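Long-range contact in universal stress protein A-like protein (Arabidopsis thaliana, PDB 2GM3), which binds AMP and belongs to the universal stress protein family, its wider role in the cell remaining unestablished: residues C117-G131 with S147-I161. Residues are numbered along the deposited sequence; the frame is centred on the assembly and turned at random.
With AMP (adenosine monophosphate), chain G.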
loop_
_atom_site.group_PDB
_atom_site.type_symbol
_atom_site.label_atom_id
_atom_site.label_comp_id
_atom_site.label_asym_id
_atom_site.label_seq_id
_atom_site.Cartn_x
_atom_site.Cartn_y
_atom_site.Cartn_z
ATOM N N CYS A 117 9.759 4.510 -9.505
ATOM C CA CYS A 117 9.201 5.836 -9.322
ATOM C C CYS A 117 9.009 6.595 -10.623
ATOM O O CYS A 117 8.024 7.316 -10.778
ATOM C CB CYS A 117 10.034 6.662 -8.326
ATOM S SG CYS A 117 9.827 6.056 -6.638
ATOM N N GLN A 118 9.945 6.464 -11.554
ATOM C CA GLN A 118 9.785 7.121 -12.856
ATOM C C GLN A 118 8.587 6.506 -13.577
ATOM O O GLN A 118 7.794 7.200 -14.207
ATOM C CB GLN A 118 11.022 6.963 -13.726
ATOM C CG GLN A 118 12.243 7.756 -13.278
ATOM C CD GLN A 118 13.450 7.423 -14.167
ATOM O OE1 GLN A 118 13.929 6.285 -14.185
ATOM N NE2 GLN A 118 13.917 8.405 -14.936
ATOM N N GLU A 119 8.427 5.202 -13.424
ATOM C CA GLU A 119 7.357 4.492 -14.102
ATOM C C GLU A 119 5.996 4.841 -13.515
ATOM O O GLU A 119 5.016 5.039 -14.265
ATOM C CB GLU A 119 7.633 2.996 -14.132
ATOM C CG GLU A 119 8.785 2.639 -15.085
ATOM C CD GLU A 119 8.355 2.686 -16.548
ATOM O OE1 GLU A 119 8.698 3.672 -17.261
ATOM O OE2 GLU A 119 7.635 1.759 -16.983
ATOM N N VAL A 120 5.950 5.005 -12.194
ATOM C CA VAL A 120 4.735 5.502 -11.544
ATOM C C VAL A 120 4.275 6.809 -12.138
ATOM O O VAL A 120 3.102 6.946 -12.472
ATOM C CB VAL A 120 4.892 5.602 -10.008
ATOM C CG1 VAL A 120 3.756 6.434 -9.409
ATOM C CG2 VAL A 120 4.973 4.187 -9.395
ATOM N N LYS A 121 5.181 7.765 -12.293
ATOM C CA LYS A 121 4.755 9.026 -12.875
ATOM C C LYS A 121 4.490 9.030 -14.384
ATOM O O LYS A 121 3.807 9.917 -14.880
ATOM C CB LYS A 121 5.567 10.247 -12.395
ATOM C CG LYS A 121 7.081 10.110 -12.299
ATOM C CD LYS A 121 7.570 10.873 -11.034
ATOM C CE LYS A 121 8.889 11.592 -11.267
ATOM N NZ LYS A 121 8.690 12.736 -12.220
ATOM N N ARG A 122 4.954 7.997 -15.091
ATOM C CA ARG A 122 4.749 7.872 -16.543
ATOM C C ARG A 122 3.419 7.165 -16.791
ATOM O O ARG A 122 2.604 7.617 -17.579
ATOM C CB ARG A 122 5.905 7.056 -17.156
ATOM C CG ARG A 122 6.086 7.084 -18.685
ATOM C CD ARG A 122 6.834 5.827 -19.194
ATOM N NE ARG A 122 5.838 4.908 -19.701
ATOM C CZ ARG A 122 5.830 3.593 -19.585
ATOM N NH1 ARG A 122 6.790 2.924 -18.988
ATOM N NH2 ARG A 122 4.817 2.935 -20.089
ATOM N N VAL A 123 3.209 6.058 -16.087
ATOM C CA VAL A 123 2.095 5.159 -16.336
ATOM C C VAL A 123 0.885 5.610 -15.556
ATOM O O VAL A 123 -0.250 5.401 -15.972
ATOM C CB VAL A 123 2.492 3.729 -15.924
ATOM C CG1 VAL A 123 1.291 2.793 -15.875
ATOM C CG2 VAL A 123 3.549 3.193 -16.874
ATOM N N ARG A 124 1.143 6.249 -14.422
ATOM C CA ARG A 124 0.106 6.727 -13.523
ATOM C C ARG A 124 -0.874 5.660 -13.094
ATOM O O ARG A 124 -2.049 5.770 -13.356
ATOM C CB ARG A 124 -0.568 8.001 -14.078
ATOM C CG ARG A 124 0.085 9.244 -13.472
ATOM C CD ARG A 124 -0.034 10.476 -14.296
ATOM N NE ARG A 124 -0.219 10.128 -15.706
ATOM C CZ ARG A 124 -0.619 10.980 -16.645
ATOM N NH1 ARG A 124 -0.870 12.255 -16.369
ATOM N NH2 ARG A 124 -0.775 10.540 -17.868
ATOM N N PRO A 125 -0.376 4.630 -12.398
ATOM C CA PRO A 125 -1.250 3.581 -11.852
ATOM C C PRO A 125 -1.979 4.140 -10.630
ATOM O O PRO A 125 -1.569 5.156 -10.068
ATOM C CB PRO A 125 -0.271 2.481 -11.455
ATOM C CG PRO A 125 0.989 3.234 -11.128
ATOM C CD PRO A 125 1.037 4.424 -12.028
ATOM N N ASP A 126 -3.079 3.520 -10.243
ATOM C CA ASP A 126 -3.806 4.037 -9.131
ATOM C C ASP A 126 -3.000 3.772 -7.863
ATOM O O ASP A 126 -2.960 4.618 -6.982
ATOM C CB ASP A 126 -5.181 3.424 -9.077
ATOM C CG ASP A 126 -6.033 3.825 -10.261
ATOM O OD1 ASP A 126 -6.350 5.022 -10.417
ATOM O OD2 ASP A 126 -6.387 2.934 -11.051
ATOM N N PHE A 127 -2.361 2.605 -7.788
ATOM C CA PHE A 127 -1.396 2.343 -6.766
ATOM C C PHE A 127 -0.270 1.408 -7.148
ATOM O O PHE A 127 -0.355 0.689 -8.144
ATOM C CB PHE A 127 -2.053 1.929 -5.447
ATOM C CG PHE A 127 -2.733 0.583 -5.444
ATOM C CD1 PHE A 127 -2.180 -0.467 -4.736
ATOM C CD2 PHE A 127 -3.974 0.401 -6.054
ATOM C CE1 PHE A 127 -2.830 -1.716 -4.670
ATOM C CE2 PHE A 127 -4.618 -0.810 -6.005
ATOM C CZ PHE A 127 -4.053 -1.879 -5.311
ATOM N N LEU A 128 0.768 1.410 -6.311
ATOM C CA LEU A 128 1.957 0.578 -6.475
ATOM C C LEU A 128 2.000 -0.474 -5.375
ATOM O O LEU A 128 1.875 -0.151 -4.190
ATOM C CB LEU A 128 3.197 1.494 -6.373
ATOM C CG LEU A 128 4.597 0.899 -6.321
ATOM C CD1 LEU A 128 4.830 0.006 -7.555
ATOM C CD2 LEU A 128 5.641 1.953 -6.232
ATOM N N VAL A 129 2.159 -1.726 -5.761
ATOM C CA VAL A 129 2.409 -2.798 -4.811
ATOM C C VAL A 129 3.885 -3.226 -4.888
ATOM O O VAL A 129 4.401 -3.530 -5.970
ATOM C CB VAL A 129 1.534 -4.021 -5.103
ATOM C CG1 VAL A 129 1.827 -5.118 -4.119
ATOM C CG2 VAL A 129 0.047 -3.676 -5.079
ATOM N N VAL A 130 4.552 -3.223 -3.742
ATOM C CA VAL A 130 5.886 -3.731 -3.636
ATOM C C VAL A 130 5.876 -4.691 -2.483
ATOM O O VAL A 130 5.161 -4.481 -1.488
ATOM C CB VAL A 130 6.962 -2.592 -3.377
ATOM C CG1 VAL A 130 7.103 -1.698 -4.621
ATOM C CG2 VAL A 130 6.587 -1.738 -2.170
ATOM N N GLY A 131 6.651 -5.755 -2.627
ATOM C CA GLY A 131 6.970 -6.622 -1.526
ATOM C C GLY A 131 7.971 -5.868 -0.670
ATOM O O GLY A 131 8.392 -4.772 -1.036
ATOM N N SER A 147 11.568 -0.944 -1.349
ATOM C CA SER A 147 10.217 -0.674 -0.860
ATOM C C SER A 147 10.147 0.625 -0.073
ATOM O O SER A 147 9.194 1.364 -0.233
ATOM C CB SER A 147 9.640 -1.839 -0.039
ATOM O OG SER A 147 10.353 -2.050 1.191
ATOM N N ALA A 148 11.135 0.901 0.774
ATOM C CA ALA A 148 11.145 2.134 1.562
ATOM C C ALA A 148 11.293 3.374 0.679
ATOM O O ALA A 148 10.729 4.413 0.975
ATOM C CB ALA A 148 12.272 2.099 2.603
ATOM N N PHE A 149 12.093 3.276 -0.377
ATOM C CA PHE A 149 12.243 4.387 -1.314
ATOM C C PHE A 149 10.938 4.673 -2.038
ATOM O O PHE A 149 10.558 5.828 -2.185
ATOM C CB PHE A 149 13.339 4.087 -2.336
ATOM C CG PHE A 149 13.699 5.258 -3.205
ATOM C CD1 PHE A 149 14.665 6.184 -2.787
ATOM C CD2 PHE A 149 13.101 5.427 -4.452
ATOM C CE1 PHE A 149 15.030 7.268 -3.606
ATOM C CE2 PHE A 149 13.455 6.507 -5.270
ATOM C CZ PHE A 149 14.418 7.422 -4.851
ATOM N N CYS A 150 10.253 3.620 -2.462
ATOM C CA CYS A 150 8.976 3.784 -3.141
ATOM C C CYS A 150 7.892 4.477 -2.275
ATOM O O CYS A 150 7.236 5.436 -2.724
ATOM C CB CYS A 150 8.506 2.439 -3.696
ATOM S SG CYS A 150 9.644 1.825 -5.002
ATOM N N VAL A 151 7.757 4.014 -1.039
ATOM C CA VAL A 151 6.785 4.536 -0.098
ATOM C C VAL A 151 7.030 6.021 0.094
ATOM O O VAL A 151 6.085 6.818 0.153
ATOM C CB VAL A 151 6.935 3.810 1.269
ATOM C CG1 VAL A 151 6.242 4.578 2.400
ATOM C CG2 VAL A 151 6.441 2.372 1.143
ATOM N N LYS A 152 8.307 6.381 0.164
ATOM C CA LYS A 152 8.701 7.740 0.414
ATOM C C LYS A 152 8.502 8.595 -0.858
ATOM O O LYS A 152 8.080 9.751 -0.783
ATOM C CB LYS A 152 10.146 7.724 0.923
ATOM C CG LYS A 152 10.827 9.044 1.098
ATOM C CD LYS A 152 12.194 8.857 1.792
ATOM C CE LYS A 152 13.052 10.144 1.671
ATOM N NZ LYS A 152 14.288 10.167 2.509
ATOM N N HIS A 153 8.778 8.036 -2.027
ATOM C CA HIS A 153 8.876 8.878 -3.207
ATOM C C HIS A 153 7.821 8.689 -4.291
ATOM O O HIS A 153 7.509 9.624 -5.010
ATOM C CB HIS A 153 10.277 8.785 -3.811
ATOM C CG HIS A 153 11.331 9.475 -2.998
ATOM N ND1 HIS A 153 11.357 10.845 -2.807
ATOM C CD2 HIS A 153 12.412 8.985 -2.347
ATOM C CE1 HIS A 153 12.399 11.164 -2.063
ATOM N NE2 HIS A 153 13.051 10.052 -1.765
ATOM N N ALA A 154 7.263 7.494 -4.416
ATOM C CA ALA A 154 6.311 7.260 -5.499
ATOM C C ALA A 154 5.131 8.233 -5.446
ATOM O O ALA A 154 4.673 8.616 -4.376
ATOM C CB ALA A 154 5.861 5.832 -5.539
ATOM N N GLU A 155 4.681 8.687 -6.604
ATOM C CA GLU A 155 3.627 9.702 -6.667
ATOM C C GLU A 155 2.282 9.016 -6.896
ATOM O O GLU A 155 1.460 9.442 -7.720
ATOM C CB GLU A 155 3.935 10.749 -7.738
ATOM C CG GLU A 155 5.299 11.413 -7.561
ATOM C CD GLU A 155 5.542 12.537 -8.532
ATOM O OE1 GLU A 155 5.086 12.444 -9.702
ATOM O OE2 GLU A 155 6.216 13.515 -8.139
ATOM N N CYS A 156 2.089 7.922 -6.166
ATOM C CA CYS A 156 0.816 7.262 -6.063
ATOM C C CYS A 156 0.820 6.531 -4.717
ATOM O O CYS A 156 1.873 6.390 -4.105
ATOM C CB CYS A 156 0.663 6.257 -7.203
ATOM S SG CYS A 156 1.788 4.926 -7.028
ATOM N N PRO A 157 -0.351 6.067 -4.255
ATOM C CA PRO A 157 -0.420 5.161 -3.096
ATOM C C PRO A 157 0.488 3.951 -3.236
ATOM O O PRO A 157 0.617 3.382 -4.326
ATOM C CB PRO A 157 -1.873 4.693 -3.110
ATOM C CG PRO A 157 -2.617 5.917 -3.673
ATOM C CD PRO A 157 -1.690 6.429 -4.760
ATOM N N VAL A 158 1.117 3.569 -2.138
ATOM C CA VAL A 158 2.016 2.442 -2.121
ATOM C C VAL A 158 1.538 1.435 -1.078
ATOM O O VAL A 158 1.259 1.798 0.045
ATOM C CB VAL A 158 3.513 2.872 -1.825
ATOM C CG1 VAL A 158 4.428 1.687 -1.983
ATOM C CG2 VAL A 158 3.985 3.964 -2.777
HETATM N N MSE A 159 1.429 0.189 -1.488
HETATM C CA MSE A 159 1.046 -0.891 -0.646
HETATM C C MSE A 159 2.323 -1.679 -0.470
HETATM O O MSE A 159 2.884 -2.162 -1.461
HETATM C CB MSE A 159 0.037 -1.759 -1.397
HETATM C CG MSE A 159 -0.326 -3.027 -0.653
HETATM SE SE MSE A 159 -1.415 -2.590 0.898
HETATM C CE MSE A 159 -3.010 -2.536 0.022
ATOM N N THR A 160 2.797 -1.801 0.769
ATOM C CA THR A 160 3.969 -2.613 1.058
ATOM C C THR A 160 3.502 -3.862 1.786
ATOM O O THR A 160 2.852 -3.768 2.834
ATOM C CB THR A 160 5.036 -1.902 1.949
ATOM O OG1 THR A 160 4.408 -1.416 3.120
ATOM C CG2 THR A 160 5.588 -0.726 1.278
ATOM N N ILE A 161 3.837 -5.024 1.210
ATOM C CA ILE A 161 3.472 -6.319 1.754
ATOM C C ILE A 161 4.724 -7.071 2.093
ATOM O O ILE A 161 5.583 -7.225 1.245
ATOM C CB ILE A 161 2.628 -7.136 0.719
ATOM C CG1 ILE A 161 1.369 -6.340 0.332
ATOM C CG2 ILE A 161 2.254 -8.543 1.269
ATOM C CD1 ILE A 161 0.990 -6.433 -1.060
HETATM P P AMP G . 12.941 -4.314 -0.378
HETATM O O1P AMP G . 14.095 -4.139 -1.192
HETATM O O2P AMP G . 12.934 -5.559 0.427
HETATM O O3P AMP G . 12.493 -3.178 0.407
HETATM O "O5'" AMP G . 11.688 -4.532 -1.338
HETATM C "C5'" AMP G . 11.627 -5.670 -2.169
HETATM C "C4'" AMP G . 10.609 -5.344 -3.229
HETATM O "O4'" AMP G . 11.078 -4.279 -4.124
HETATM C "C3'" AMP G . 10.311 -6.510 -4.128
HETATM O "O3'" AMP G . 9.319 -7.344 -3.462
HETATM C "C2'" AMP G . 9.715 -5.801 -5.334
HETATM O "O2'" AMP G . 8.334 -5.544 -5.077
HETATM C "C1'" AMP G . 10.500 -4.497 -5.402
HETATM N N9 AMP G . 11.690 -4.709 -6.250
HETATM C C8 AMP G . 12.951 -5.005 -5.860
HETATM N N7 AMP G . 13.733 -5.120 -6.948
HETATM C C5 AMP G . 12.981 -4.858 -8.024
HETATM C C6 AMP G . 13.208 -4.797 -9.402
HETATM N N6 AMP G . 14.389 -5.030 -9.945
HETATM N N1 AMP G . 12.187 -4.507 -10.199
HETATM C C2 AMP G . 10.971 -4.276 -9.748
HETATM N N3 AMP G . 10.703 -4.313 -8.451
HETATM C C4 AMP G . 11.685 -4.598 -7.574
#
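Cys117 turns its sulfur toward the C-terminal end of helix 147-153, where SG lies 4.1 Å from Ala154 CB and meets the Phe149 ring obliquely, near CE2; a compact, apolar sulfur fits this buried seam between helix 117-123 and Ala154. One turn on, Val120 sets CG1 anti to its backbone N (chi1 166°), which carries that methyl to Cys156 SG, while CG2 faces Ala154 CB. At the exposed margin the aliphatic part of Lys121 runs past the Glu155 carboxylate; Lys121 NZ stays 4.4 Å from Glu155 OE1, beyond a salt bridge, so any attraction is probably weak. After the turn, Pro157, with no N-H to donate, presents CD to Asp126 O. Phe127 rests CB on Pro157 CB, and CB of Met159, present as selenomethionine, lies at its ring edge. Trp33 of the second subunit meets that ring nearly at right angles.

From here strand 127-131 pairs in parallel with 158-161, the edge strand within this chain of a Rossmann-like sheet that runs on, antiparallel, into the second subunit; helix 147-153 is the crossover connection packed on one face. Leu128 N donates to Pro157 O (2.8 Å) and Leu128 O accepts from Met159 N; Val130 likewise links Met159 O and Ile161 N. Leu128, an apolar filler, touches Cys150 CB and Ala154 CB with CD2, each at 3.9 Å, on the helix 147-153 face. The beta-branched valines and Ile161 favour extended backbone: Val129 CG1 meets Ile161 CD1 on the other face, which helix 25-39 covers, and Val130 CG2 touches Ser147 CB and Thr160 CG2, each at 3.7 Å. Gly131, whose lack of a side chain leaves room for the ribose, donates its backbone N-H to AMP O2' (N to O2' 3.0 Å). Across from it, short, hydroxyl-bearing Ser147 reaches one phosphate oxygen, O3P, with both backbone N-H and OG near the helix start.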